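Local coordinates for protein cyclic UMP-AMP synthase (Rhodothermus marinus SG0.5JP17-172, PDB 6E0K) that makes the second messenger 3',3'-cUAMP from UTP and ATP, the signal of a CBASS system that defends bacteria against phage, at residues Glu25-Ala30 with Pro41-Gln46; Asp32-Pro37 with Leu103-Gly108; Val63-Asn68 with Asn93-Asp98; Arg116-Val121 with Asp129-Ile134. All blocks are in the same frame, centred on the assembly; numbering follows the deposited sequence.

Interaction 1: Glu25-Ala30 with Pro41-Gln46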
loop_
_atom_site.group_PDB
_atom_site.type_symbol
_atom_site.label_atom_id
_atom_site.label_comp_id
_atom_site.label_asym_id
_atom_site.label_seq_id
_atom_site.Cartn_x
_atom_site.Cartn_y
_atom_site.Cartn_z
ATOM N N GLU A 25 6.417 15.657 -6.748
ATOM C CA GLU A 25 6.716 16.586 -7.832
ATOM C C GLU A 25 8.215 16.767 -7.998
ATOM O O GLU A 25 8.699 16.923 -9.121
ATOM C CB GLU A 25 6.037 17.931 -7.565
ATOM C CG GLU A 25 4.512 17.833 -7.544
ATOM C CD GLU A 25 3.827 19.130 -7.133
ATOM O OE1 GLU A 25 4.526 20.146 -6.922
ATOM O OE2 GLU A 25 2.580 19.131 -7.027
ATOM N N SER A 26 8.968 16.703 -6.897
ATOM C CA SER A 26 10.426 16.796 -6.986
ATOM C C SER A 26 11.029 15.614 -7.743
ATOM O O SER A 26 11.859 15.807 -8.641
ATOM C CB SER A 26 11.021 16.892 -5.579
ATOM O OG SER A 26 12.434 17.012 -5.634
ATOM N N ILE A 27 10.655 14.381 -7.376
ATOM C CA ILE A 27 11.143 13.212 -8.111
ATOM C C ILE A 27 10.782 13.322 -9.587
ATOM O O ILE A 27 11.608 13.043 -10.471
ATOM C CB ILE A 27 10.584 11.918 -7.497
ATOM C CG1 ILE A 27 11.026 11.769 -6.028
ATOM C CG2 ILE A 27 11.002 10.714 -8.345
ATOM C CD1 ILE A 27 12.514 11.527 -5.860
ATOM N N ARG A 28 9.540 13.723 -9.878
ATOM C CA ARG A 28 9.119 13.868 -11.269
ATOM C C ARG A 28 9.987 14.880 -11.997
ATOM O O ARG A 28 10.394 14.658 -13.143
ATOM C CB ARG A 28 7.648 14.289 -11.312
ATOM C CG ARG A 28 7.101 14.544 -12.699
ATOM C CD ARG A 28 5.623 14.904 -12.594
ATOM N NE ARG A 28 4.800 13.712 -12.394
ATOM C CZ ARG A 28 3.599 13.716 -11.824
ATOM N NH1 ARG A 28 3.078 14.856 -11.383
ATOM N NH2 ARG A 28 2.924 12.581 -11.692
ATOM N N ALA A 29 10.289 16.002 -11.343
ATOM C CA ALA A 29 11.105 17.021 -11.982
ATOM C C ALA A 29 12.526 16.525 -12.232
ATOM O O ALA A 29 13.137 16.864 -13.251
ATOM C CB ALA A 29 11.110 18.284 -11.111
ATOM N N ALA A 30 13.068 15.724 -11.311
ATOM C CA ALA A 30 14.390 15.140 -11.520
ATOM C C ALA A 30 14.402 14.268 -12.772
ATOM O O ALA A 30 15.318 14.345 -13.600
ATOM C CB ALA A 30 14.800 14.328 -10.289
ATOM N N PRO A 41 9.643 7.133 -18.042
ATOM C CA PRO A 41 8.747 6.455 -17.106
ATOM C C PRO A 41 7.722 7.406 -16.517
ATOM O O PRO A 41 7.888 8.630 -16.510
ATOM C CB PRO A 41 9.693 5.938 -16.021
ATOM C CG PRO A 41 10.815 6.947 -16.030
ATOM C CD PRO A 41 10.996 7.303 -17.485
ATOM N N GLU A 42 6.639 6.819 -16.024
ATOM C CA GLU A 42 5.703 7.610 -15.240
ATOM C C GLU A 42 6.118 7.578 -13.777
ATOM O O GLU A 42 6.827 6.673 -13.321
ATOM C CB GLU A 42 4.266 7.115 -15.407
ATOM C CG GLU A 42 4.008 5.742 -14.840
ATOM C CD GLU A 42 2.528 5.367 -14.865
ATOM O OE1 GLU A 42 1.675 6.240 -14.607
ATOM O OE2 GLU A 42 2.225 4.195 -15.146
ATOM N N VAL A 43 5.693 8.603 -13.042
ATOM C CA VAL A 43 6.034 8.748 -11.639
ATOM C C VAL A 43 4.733 8.982 -10.896
ATOM O O VAL A 43 4.027 9.960 -11.178
ATOM C CB VAL A 43 7.006 9.917 -11.403
ATOM C CG1 VAL A 43 7.455 9.954 -9.944
ATOM C CG2 VAL A 43 8.192 9.821 -12.352
ATOM N N TYR A 44 4.402 8.092 -9.966
ATOM C CA TYR A 44 3.179 8.254 -9.199
ATOM C C TYR A 44 3.397 7.792 -7.767
ATOM O O TYR A 44 4.389 7.137 -7.442
ATOM C CB TYR A 44 1.999 7.518 -9.859
ATOM C CG TYR A 44 2.124 6.017 -10.043
ATOM C CD1 TYR A 44 2.712 5.483 -11.187
ATOM C CD2 TYR A 44 1.609 5.134 -9.091
ATOM C CE1 TYR A 44 2.797 4.100 -11.372
ATOM C CE2 TYR A 44 1.695 3.752 -9.265
ATOM C CZ TYR A 44 2.294 3.249 -10.403
ATOM O OH TYR A 44 2.371 1.884 -10.583
ATOM N N LEU A 45 2.475 8.186 -6.885
ATOM C CA LEU A 45 2.568 7.786 -5.495
ATOM C C LEU A 45 1.786 6.515 -5.244
ATOM O O LEU A 45 0.794 6.233 -5.917
ATOM C CB LEU A 45 2.028 8.868 -4.557
ATOM C CG LEU A 45 2.854 10.137 -4.536
ATOM C CD1 LEU A 45 2.403 10.994 -3.368
ATOM C CD2 LEU A 45 4.344 9.795 -4.431
ATOM N N GLN A 46 2.235 5.761 -4.250
ATOM C CA GLN A 46 1.452 4.663 -3.717
ATOM C C GLN A 46 1.455 4.806 -2.204
ATOM O O GLN A 46 1.896 5.839 -1.670
ATOM C CB GLN A 46 2.007 3.307 -4.172
ATOM C CG GLN A 46 3.388 2.948 -3.616
ATOM C CD GLN A 46 3.741 1.485 -3.895
ATOM O OE1 GLN A 46 2.856 0.632 -3.983
ATOM N NE2 GLN A 46 5.033 1.195 -4.022
HETATM O O HOH W 1 4.784 11.077 -14.318
#

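Interaction 2: Asp32-Pro37 with Leu103-Gly108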
loop_
_atom_site.group_PDB
_atom_site.type_symbol
_atom_site.label_atom_id
_atom_site.label_comp_id
_atom_site.label_asym_id
_atom_site.label_seq_id
_atom_site.Cartn_x
_atom_site.Cartn_y
_atom_site.Cartn_z
ATOM N N ASP A 32 12.361 14.418 -15.320
ATOM C CA ASP A 32 12.120 15.219 -16.520
ATOM C C ASP A 32 13.413 15.761 -17.110
ATOM O O ASP A 32 13.476 16.042 -18.315
ATOM C CB ASP A 32 11.182 16.391 -16.210
ATOM C CG ASP A 32 9.726 15.984 -16.149
ATOM O OD1 ASP A 32 9.357 14.976 -16.779
ATOM O OD2 ASP A 32 8.937 16.690 -15.488
ATOM N N ARG A 33 14.447 15.937 -16.289
ATOM C CA ARG A 33 15.700 16.498 -16.783
ATOM C C ARG A 33 16.596 15.485 -17.488
ATOM O O ARG A 33 17.555 15.892 -18.153
ATOM C CB ARG A 33 16.441 17.158 -15.623
ATOM C CG ARG A 33 15.746 18.440 -15.209
ATOM C CD ARG A 33 16.059 18.917 -13.815
ATOM N NE ARG A 33 15.584 20.290 -13.673
ATOM C CZ ARG A 33 14.301 20.637 -13.617
ATOM N NH1 ARG A 33 13.342 19.710 -13.680
ATOM N NH2 ARG A 33 13.976 21.922 -13.513
ATOM N N TYR A 34 16.291 14.198 -17.399
ATOM C CA TYR A 34 17.120 13.142 -17.955
ATOM C C TYR A 34 16.692 12.815 -19.383
ATOM O O TYR A 34 15.527 12.983 -19.756
ATOM C CB TYR A 34 17.004 11.906 -17.064
ATOM C CG TYR A 34 18.032 10.820 -17.298
ATOM C CD1 TYR A 34 19.330 10.953 -16.819
ATOM C CD2 TYR A 34 17.691 9.639 -17.952
ATOM C CE1 TYR A 34 20.267 9.955 -17.011
ATOM C CE2 TYR A 34 18.626 8.638 -18.152
ATOM C CZ TYR A 34 19.908 8.796 -17.668
ATOM O OH TYR A 34 20.847 7.810 -17.851
ATOM N N LYS A 35 17.649 12.356 -20.189
ATOM C CA LYS A 35 17.362 11.940 -21.558
ATOM C C LYS A 35 17.139 10.432 -21.556
ATOM O O LYS A 35 18.074 9.656 -21.330
ATOM C CB LYS A 35 18.491 12.339 -22.507
ATOM C CG LYS A 35 18.203 11.994 -23.962
ATOM C CD LYS A 35 19.349 12.386 -24.880
ATOM C CE LYS A 35 19.058 12.002 -26.331
ATOM N NZ LYS A 35 17.868 12.722 -26.886
ATOM N N TRP A 36 15.903 10.019 -21.815
ATOM C CA TRP A 36 15.523 8.618 -21.680
ATOM C C TRP A 36 15.748 7.880 -22.990
ATOM O O TRP A 36 15.202 8.291 -24.022
ATOM C CB TRP A 36 14.080 8.511 -21.240
ATOM C CG TRP A 36 13.950 9.098 -19.880
ATOM C CD1 TRP A 36 13.577 10.367 -19.570
ATOM C CD2 TRP A 36 14.295 8.465 -18.650
ATOM N NE1 TRP A 36 13.627 10.556 -18.207
ATOM C CE2 TRP A 36 14.059 9.395 -17.619
ATOM C CE3 TRP A 36 14.744 7.180 -18.313
ATOM C CZ2 TRP A 36 14.275 9.092 -16.279
ATOM C CZ3 TRP A 36 14.953 6.879 -16.990
ATOM C CH2 TRP A 36 14.722 7.833 -15.981
ATOM N N PRO A 37 16.527 6.812 -23.001
ATOM C CA PRO A 37 16.847 6.175 -24.283
ATOM C C PRO A 37 15.718 5.321 -24.840
ATOM O O PRO A 37 15.658 5.096 -26.053
ATOM C CB PRO A 37 18.082 5.329 -23.948
ATOM C CG PRO A 37 17.937 5.004 -22.511
ATOM C CD PRO A 37 17.272 6.211 -21.880
ATOM N N LEU A 103 18.396 10.432 -10.900
ATOM C CA LEU A 103 18.232 10.957 -9.548
ATOM C C LEU A 103 19.549 11.495 -9.002
ATOM O O LEU A 103 19.579 12.555 -8.370
ATOM C CB LEU A 103 17.674 9.868 -8.637
ATOM C CG LEU A 103 16.286 9.381 -9.053
ATOM C CD1 LEU A 103 15.905 8.141 -8.243
ATOM C CD2 LEU A 103 15.267 10.496 -8.877
ATOM N N THR A 104 20.644 10.770 -9.220
ATOM C CA THR A 104 21.948 11.228 -8.760
ATOM C C THR A 104 22.348 12.539 -9.430
ATOM O O THR A 104 22.909 13.430 -8.780
ATOM C CB THR A 104 22.990 10.142 -9.030
ATOM O OG1 THR A 104 22.599 8.934 -8.353
ATOM C CG2 THR A 104 24.358 10.577 -8.540
ATOM N N ASP A 105 22.074 12.674 -10.731
ATOM C CA ASP A 105 22.409 13.918 -11.425
ATOM C C ASP A 105 21.683 15.096 -10.797
ATOM O O ASP A 105 22.244 16.189 -10.666
ATOM C CB ASP A 105 22.033 13.841 -12.909
ATOM C CG ASP A 105 22.942 12.926 -13.724
ATOM O OD1 ASP A 105 24.062 12.589 -13.278
ATOM O OD2 ASP A 105 22.523 12.557 -14.847
ATOM N N TYR A 106 20.427 14.890 -10.407
ATOM C CA TYR A 106 19.623 16.005 -9.926
ATOM C C TYR A 106 19.906 16.329 -8.457
ATOM O O TYR A 106 20.142 17.492 -8.109
ATOM C CB TYR A 106 18.141 15.707 -10.149
ATOM C CG TYR A 106 17.241 16.834 -9.708
ATOM C CD1 TYR A 106 17.022 17.931 -10.529
ATOM C CD2 TYR A 106 16.622 16.796 -8.471
ATOM C CE1 TYR A 106 16.206 18.970 -10.122
ATOM C CE2 TYR A 106 15.803 17.816 -8.057
ATOM C CZ TYR A 106 15.598 18.903 -8.885
ATOM O OH TYR A 106 14.771 19.917 -8.448
ATOM N N TYR A 107 19.888 15.321 -7.576
ATOM C CA TYR A 107 20.022 15.556 -6.140
ATOM C C TYR A 107 21.459 15.499 -5.639
ATOM O O TYR A 107 21.740 16.046 -4.562
ATOM C CB TYR A 107 19.214 14.532 -5.342
ATOM C CG TYR A 107 17.732 14.589 -5.585
ATOM C CD1 TYR A 107 16.953 15.562 -4.971
ATOM C CD2 TYR A 107 17.100 13.648 -6.415
ATOM C CE1 TYR A 107 15.584 15.616 -5.187
ATOM C CE2 TYR A 107 15.745 13.705 -6.646
ATOM C CZ TYR A 107 14.986 14.685 -6.025
ATOM O OH TYR A 107 13.627 14.737 -6.255
ATOM N N GLY A 108 22.355 14.852 -6.374
ATOM C CA GLY A 108 23.712 14.615 -5.929
ATOM C C GLY A 108 23.878 13.224 -5.346
ATOM O O GLY A 108 22.962 12.662 -4.734
#

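Interaction 3: Val63-Asn68 with Asn93-Asp98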
loop_
_atom_site.group_PDB
_atom_site.type_symbol
_atom_site.label_atom_id
_atom_site.label_comp_id
_atom_site.label_asym_id
_atom_site.label_seq_id
_atom_site.Cartn_x
_atom_site.Cartn_y
_atom_site.Cartn_z
ATOM N N VAL A 63 7.115 6.329 -3.672
ATOM C CA VAL A 63 7.051 6.785 -5.052
ATOM C C VAL A 63 7.284 5.596 -5.970
ATOM O O VAL A 63 8.162 4.769 -5.710
ATOM C CB VAL A 63 8.099 7.884 -5.319
ATOM C CG1 VAL A 63 8.018 8.382 -6.766
ATOM C CG2 VAL A 63 7.923 9.033 -4.317
ATOM N N VAL A 64 6.506 5.519 -7.044
ATOM C CA VAL A 64 6.670 4.490 -8.068
ATOM C C VAL A 64 7.184 5.148 -9.345
ATOM O O VAL A 64 6.587 6.110 -9.838
ATOM C CB VAL A 64 5.344 3.762 -8.341
ATOM C CG1 VAL A 64 5.575 2.652 -9.362
ATOM C CG2 VAL A 64 4.764 3.180 -7.062
ATOM N N VAL A 65 8.282 4.625 -9.882
ATOM C CA VAL A 65 8.845 5.076 -11.150
ATOM C C VAL A 65 8.707 3.903 -12.113
ATOM O O VAL A 65 9.412 2.894 -11.979
ATOM C CB VAL A 65 10.299 5.533 -10.977
ATOM C CG1 VAL A 65 10.929 5.842 -12.316
ATOM C CG2 VAL A 65 10.327 6.786 -10.101
ATOM N N GLN A 66 7.761 3.998 -13.045
ATOM C CA GLN A 66 7.301 2.838 -13.809
ATOM C C GLN A 66 7.527 3.050 -15.299
ATOM O O GLN A 66 7.024 4.020 -15.882
ATOM C CB GLN A 66 5.823 2.564 -13.522
ATOM C CG GLN A 66 5.253 1.444 -14.393
ATOM C CD GLN A 66 3.858 1.032 -13.965
ATOM O OE1 GLN A 66 3.569 0.935 -12.766
ATOM N NE2 GLN A 66 2.989 0.758 -14.936
ATOM N N LEU A 67 8.268 2.131 -15.919
ATOM C CA LEU A 67 8.482 2.167 -17.360
ATOM C C LEU A 67 7.302 1.507 -18.056
ATOM O O LEU A 67 6.920 0.386 -17.704
ATOM C CB LEU A 67 9.778 1.441 -17.713
ATOM C CG LEU A 67 10.145 1.489 -19.186
ATOM C CD1 LEU A 67 10.484 2.910 -19.564
ATOM C CD2 LEU A 67 11.296 0.531 -19.489
ATOM N N ASN A 68 6.715 2.202 -19.034
ATOM C CA ASN A 68 5.554 1.694 -19.757
ATOM C C ASN A 68 5.798 1.461 -21.237
ATOM O O ASN A 68 4.875 1.029 -21.937
ATOM C CB ASN A 68 4.369 2.653 -19.592
ATOM C CG ASN A 68 3.810 2.631 -18.199
ATOM O OD1 ASN A 68 3.556 1.559 -17.656
ATOM N ND2 ASN A 68 3.614 3.807 -17.606
ATOM N N ASN A 93 17.134 -3.996 -15.559
ATOM C CA ASN A 93 18.452 -3.619 -15.071
ATOM C C ASN A 93 18.946 -2.328 -15.734
ATOM O O ASN A 93 19.455 -1.424 -15.056
ATOM C CB ASN A 93 19.401 -4.794 -15.319
ATOM C CG ASN A 93 20.789 -4.552 -14.809
ATOM O OD1 ASN A 93 20.986 -4.163 -13.661
ATOM N ND2 ASN A 93 21.774 -4.792 -15.663
ATOM N N ASP A 94 18.795 -2.224 -17.066
ATOM C CA ASP A 94 19.156 -0.999 -17.776
ATOM C C ASP A 94 18.350 0.181 -17.264
ATOM O O ASP A 94 18.887 1.276 -17.046
ATOM C CB ASP A 94 18.893 -1.147 -19.283
ATOM C CG ASP A 94 19.822 -2.111 -19.978
ATOM O OD1 ASP A 94 21.024 -2.217 -19.630
ATOM O OD2 ASP A 94 19.324 -2.746 -20.933
ATOM N N PHE A 95 17.039 -0.014 -17.137
ATOM C CA PHE A 95 16.150 1.056 -16.707
ATOM C C PHE A 95 16.522 1.539 -15.315
ATOM O O PHE A 95 16.609 2.745 -15.069
ATOM C CB PHE A 95 14.710 0.549 -16.746
ATOM C CG PHE A 95 13.708 1.530 -16.219
ATOM C CD1 PHE A 95 13.621 2.794 -16.760
ATOM C CD2 PHE A 95 12.833 1.157 -15.215
ATOM C CE1 PHE A 95 12.682 3.694 -16.286
ATOM C CE2 PHE A 95 11.887 2.038 -14.743
ATOM C CZ PHE A 95 11.825 3.306 -15.297
ATOM N N TYR A 96 16.741 0.599 -14.391
ATOM C CA TYR A 96 17.167 0.938 -13.039
ATOM C C TYR A 96 18.410 1.830 -13.062
ATOM O O TYR A 96 18.470 2.860 -12.374
ATOM C CB TYR A 96 17.422 -0.362 -12.269
ATOM C CG TYR A 96 17.707 -0.181 -10.818
ATOM C CD1 TYR A 96 18.965 0.227 -10.378
ATOM C CD2 TYR A 96 16.735 -0.435 -9.878
ATOM C CE1 TYR A 96 19.235 0.411 -9.032
ATOM C CE2 TYR A 96 17.004 -0.263 -8.544
ATOM C CZ TYR A 96 18.264 0.167 -8.120
ATOM O OH TYR A 96 18.522 0.342 -6.764
ATOM N N SER A 97 19.404 1.468 -13.882
ATOM C CA SER A 97 20.625 2.272 -13.944
ATOM C C SER A 97 20.349 3.676 -14.470
ATOM O O SER A 97 20.960 4.656 -14.012
ATOM C CB SER A 97 21.668 1.561 -14.796
ATOM O OG SER A 97 22.124 0.402 -14.116
ATOM N N ASP A 98 19.410 3.802 -15.415
ATOM C CA ASP A 98 19.053 5.133 -15.901
ATOM C C ASP A 98 18.345 5.947 -14.825
ATOM O O ASP A 98 18.622 7.144 -14.665
ATOM C CB ASP A 98 18.171 5.031 -17.144
ATOM C CG ASP A 98 18.973 4.778 -18.405
ATOM O OD1 ASP A 98 20.098 5.318 -18.530
ATOM O OD2 ASP A 98 18.472 4.032 -19.281
#

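Interaction 4: Arg116-Val121 with Asp129-Ile134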
loop_
_atom_site.group_PDB
_atom_site.type_symbol
_atom_site.label_atom_id
_atom_site.label_comp_id
_atom_site.label_asym_id
_atom_site.label_seq_id
_atom_site.Cartn_x
_atom_site.Cartn_y
_atom_site.Cartn_z
ATOM N N ARG A 116 17.338 -2.539 -0.538
ATOM C CA ARG A 116 17.068 -3.918 -0.942
ATOM C C ARG A 116 16.112 -3.975 -2.129
ATOM O O ARG A 116 16.334 -4.722 -3.090
ATOM C CB ARG A 116 16.490 -4.702 0.237
ATOM C CG ARG A 116 17.404 -4.787 1.443
ATOM C CD ARG A 116 18.661 -5.567 1.114
ATOM N NE ARG A 116 19.550 -5.692 2.264
ATOM C CZ ARG A 116 20.739 -6.284 2.222
ATOM N NH1 ARG A 116 21.176 -6.804 1.081
ATOM N NH2 ARG A 116 21.491 -6.354 3.313
ATOM N N LYS A 117 15.032 -3.200 -2.073
ATOM C CA LYS A 117 14.001 -3.250 -3.094
ATOM C C LYS A 117 13.729 -1.898 -3.723
ATOM O O LYS A 117 12.938 -1.820 -4.671
ATOM C CB LYS A 117 12.690 -3.803 -2.512
ATOM C CG LYS A 117 12.751 -5.247 -2.025
ATOM C CD LYS A 117 11.425 -5.651 -1.391
ATOM C CE LYS A 117 11.304 -7.156 -1.235
ATOM N NZ LYS A 117 12.453 -7.735 -0.492
ATOM N N THR A 118 14.351 -0.835 -3.222
ATOM C CA THR A 118 14.022 0.524 -3.622
ATOM C C THR A 118 15.285 1.363 -3.683
ATOM O O THR A 118 16.335 0.992 -3.157
ATOM C CB THR A 118 13.062 1.200 -2.642
ATOM O OG1 THR A 118 13.673 1.231 -1.349
ATOM C CG2 THR A 118 11.739 0.449 -2.568
ATOM N N LEU A 119 15.159 2.497 -4.360
ATOM C CA LEU A 119 16.142 3.565 -4.320
ATOM C C LEU A 119 15.650 4.574 -3.297
ATOM O O LEU A 119 14.494 5.002 -3.363
ATOM C CB LEU A 119 16.293 4.234 -5.690
ATOM C CG LEU A 119 17.197 3.656 -6.778
ATOM C CD1 LEU A 119 16.922 4.333 -8.112
ATOM C CD2 LEU A 119 18.652 3.850 -6.379
ATOM N N LYS A 120 16.500 4.926 -2.340
ATOM C CA LYS A 120 16.129 5.916 -1.340
ATOM C C LYS A 120 16.705 7.271 -1.724
ATOM O O LYS A 120 17.889 7.379 -2.060
ATOM C CB LYS A 120 16.611 5.505 0.051
ATOM C CG LYS A 120 15.852 4.281 0.608
ATOM C CD LYS A 120 16.121 4.077 2.097
ATOM C CE LYS A 120 14.911 3.466 2.812
ATOM N NZ LYS A 120 14.394 2.257 2.112
ATOM N N VAL A 121 15.861 8.296 -1.695
ATOM C CA VAL A 121 16.240 9.627 -2.137
ATOM C C VAL A 121 15.903 10.622 -1.040
ATOM O O VAL A 121 14.757 10.673 -0.583
ATOM C CB VAL A 121 15.519 10.010 -3.441
ATOM C CG1 VAL A 121 15.931 11.397 -3.876
ATOM C CG2 VAL A 121 15.790 8.962 -4.531
ATOM N N ASP A 129 11.014 6.804 -0.918
ATOM C CA ASP A 129 11.361 5.407 -1.136
ATOM C C ASP A 129 10.845 5.067 -2.525
ATOM O O ASP A 129 9.630 4.987 -2.733
ATOM C CB ASP A 129 10.729 4.525 -0.062
ATOM C CG ASP A 129 11.311 3.137 -0.036
ATOM O OD1 ASP A 129 12.555 3.014 -0.026
ATOM O OD2 ASP A 129 10.522 2.169 -0.015
ATOM N N VAL A 130 11.760 4.914 -3.481
ATOM C CA VAL A 130 11.418 4.876 -4.901
ATOM C C VAL A 130 11.473 3.438 -5.388
ATOM O O VAL A 130 12.538 2.812 -5.372
ATOM C CB VAL A 130 12.358 5.767 -5.729
ATOM C CG1 VAL A 130 11.976 5.714 -7.193
ATOM C CG2 VAL A 130 12.307 7.217 -5.235
ATOM N N VAL A 131 10.329 2.914 -5.827
ATOM C CA VAL A 131 10.270 1.591 -6.445
ATOM C C VAL A 131 10.439 1.766 -7.950
ATOM O O VAL A 131 9.613 2.409 -8.608
ATOM C CB VAL A 131 8.952 0.879 -6.117
ATOM C CG1 VAL A 131 8.864 -0.423 -6.911
ATOM C CG2 VAL A 131 8.857 0.584 -4.634
ATOM N N VAL A 132 11.525 1.219 -8.486
ATOM C CA VAL A 132 11.807 1.265 -9.914
ATOM C C VAL A 132 11.250 -0.009 -10.527
ATOM O O VAL A 132 11.631 -1.113 -10.125
ATOM C CB VAL A 132 13.314 1.389 -10.176
ATOM C CG1 VAL A 132 13.585 1.336 -11.663
ATOM C CG2 VAL A 132 13.850 2.678 -9.571
ATOM N N CYS A 133 10.330 0.126 -11.482
ATOM C CA CYS A 133 9.610 -1.055 -11.952
ATOM C C CYS A 133 9.245 -0.904 -13.420
ATOM O O CYS A 133 9.324 0.178 -13.993
ATOM C CB CYS A 133 8.354 -1.303 -11.119
ATOM S SG CYS A 133 7.183 0.076 -11.086
ATOM N N ILE A 134 8.849 -2.022 -14.030
ATOM C CA ILE A 134 8.355 -2.043 -15.399
ATOM C C ILE A 134 6.916 -2.544 -15.371
ATOM O O ILE A 134 6.538 -3.363 -14.526
ATOM C CB ILE A 134 9.244 -2.926 -16.304
ATOM C CG1 ILE A 134 10.640 -2.316 -16.434
ATOM C CG2 ILE A 134 8.619 -3.091 -17.679
ATOM C CD1 ILE A 134 11.535 -3.108 -17.344
HETATM O O HOH W 2 12.834 -1.550 -7.381
HETATM O O HOH W 3 13.663 0.478 -6.605
#

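Interaction 1: Glu25-Ala30 with Pro41-Gln46
Arg28 reaches out from helix 18-32 and takes hold of the backbone of Val43, once directly and once through a water. Its chain first runs straight, with CG anti to the backbone N (chi1 177°) and CD continuing the line, then bends at chi3 (-78°), which turns the guanidinium back toward the strand. There NH2 donates to Val43 O at 2.9 Å, almost head-on to the carbonyl. The bond is bent nevertheless, with an N-H...O angle of 137° and the oxygen tilted out of the guanidinium plane. A water fills the corner between the two chains and accepts from both sides: Arg28 NE gives to water 1 at 3.3 Å and Val43 N gives to the same water at 2.9 Å. His24, one turn earlier on the helix, also donates to Val43 O, so two side chains hold this carbonyl. This is helix-on-sheet packing in the nucleotidyltransferase domain: strand 42-45 runs antiparallel to strand 61-68 and leads to Gln46, which binds UTP and ATP. Below the polar layer the contact turns apolar. Ile27 CG2 meets Val43 CG1 at 4.0 Å, the two side chains crossing at about a right angle. The longer branch of Ile27 leads away from Val43, and the residue also packs on Tyr107, while Val43 rests on Leu31 and Val63.

Interaction 2: Asp32-Pro37 with Leu103-Gly108
Arg33 and Tyr106 make the closest touch here, with Arg33 CD 3.6 Å from Tyr106 CD1. The CE1 atom of the same ring lies nearly as close, so the aliphatic part of the arginine meets CD1 and CE1 obliquely through its CD. CG, CD and NE of Arg33 form an extended run that passes by the ring at a slant, carrying the guanidinium past it. That group stands at 67° to the ring plane and does not stack; its NH1 is tied back to Ala29 O in helix 18-32. Tyr106 in turn lays CD2 over the ring of Tyr107, 3.4 Å above its plane, which backs the aromatic from its own helix.

The second touch is looser. Asp105 OD2 comes up at the edge of the Tyr34 ring, 4.1 Å from Tyr34 CE1, without a polar bond between them. Tyr34 is held by other partners: its OH bonds to Asp98 and Arg101, and its CD2 lies 3.5 Å over the centre of the Trp36 indole. Arg33, Asp105 and Tyr106 are all exposed, so solvent borders most of this small contact. What results is a surface packing, the loop that follows helix 18-32 laid against the last turns of helix 92-107, on the surface of the nucleotidyltransferase domain.

Interaction 3: Val63-Asn68 with Asn93-Asp98
The Phe95 ring has one face against Leu67 and part of its edge against Val65. Leu67 CB stands over the middle of the ring, 3.7 Å from the Phe95 centroid and only 13° off its normal, a well-placed CH-pi contact. Val65 O approaches in the ring plane, 3.8 Å from Phe95 CE2. This is the helix-on-sheet layer of the nucleotidyltransferase fold: helix 92-107 packs across strand 61-68, the local axes 10.3 Å apart and their directions 132° from each other. CG of Phe95 sits anti to the backbone N, and the side chain slides past the leucine in the opposite sense, with Leu67 CD1 ending 4.0 Å from Phe95 CE1. Val65 CG1 adds an apolar touch on Phe95 CZ at 4.0 Å, and Pro41 and Val132 also pack on the ring. Between these two inward residues of the strand, Gln66 points away from the helix, and its OE1 accepts from Tyr44 OH. Its amide nitrogen is used along the strand: Gln66 NE2 donates to Asn68 OD1 at 2.9 Å, nearly straight at 162° and on a lone pair in the carbonyl plane.

Interaction 4: Arg116-Val121 with Asp129-Ile134
Thr118 wedges its methyl between two side chains of the facing strand, CG2 lying 3.5 Å from Val131 CG2 and against Asp129 OD2. The strands form an antiparallel beta hairpin, 119-122 with 127-138, and Leu119 and Val130 are its hydrogen-bonded pair: Leu119 N gives to Val130 O at 2.8 Å and Val130 N to Leu119 O at 2.7 Å. On the face of these two, the branches lie side by side: Leu119 CD1 against Val132 CG2 at 3.8 Å, Val121 CG2 against Val130 CG2 at 4.0 Å; Tyr96 packs on Leu119 and Val65 on Val130. The Asp129 side carries the polar groups, along with Val131, and belongs to the active site: Asp129 binds magnesium, and residues 116-120 bind UTP. A chi1 of 59° sets Thr118 OG1 between backbone N and carbonyl carbon, facing Asp129; its 2.5 Å to Asp129 OD1 is unusually short for a hydrogen bond and doubtful in exact length. Water 3 bridges the strands near Thr118, accepting from Val132 N and in reach of Lys117 O and Val130 O. Lys120 bends back over the carboxylate, its NZ in a salt bridge 2.9 Å from Asp129 OD1, met from 46° above the plane.

How the interactions relate
Interactions 1, 3 and 4 are buried and share one sheet, in which strand 61-68 stands between 42-45 and 127-138. Interaction 2 sits at the surface, beyond the sheet, and joins the loop after helix 18-32 to the C-terminal part of helix 92-107; interactions 1 and 3 press these same two helices onto the sheet. Helix 92-107 serves both 2 and 3, and Trp36 ties them by packing on Phe95; Ser26 OG and Tyr107 OH tie 1 to 2. The chemistry changes with place: loose aromatic and aliphatic touches outside in 2, apolar packing in 3, apolar packing plus an arginine grip on a backbone carbonyl in 1, and strand pairing with a charged, magnesium-binding face in 4.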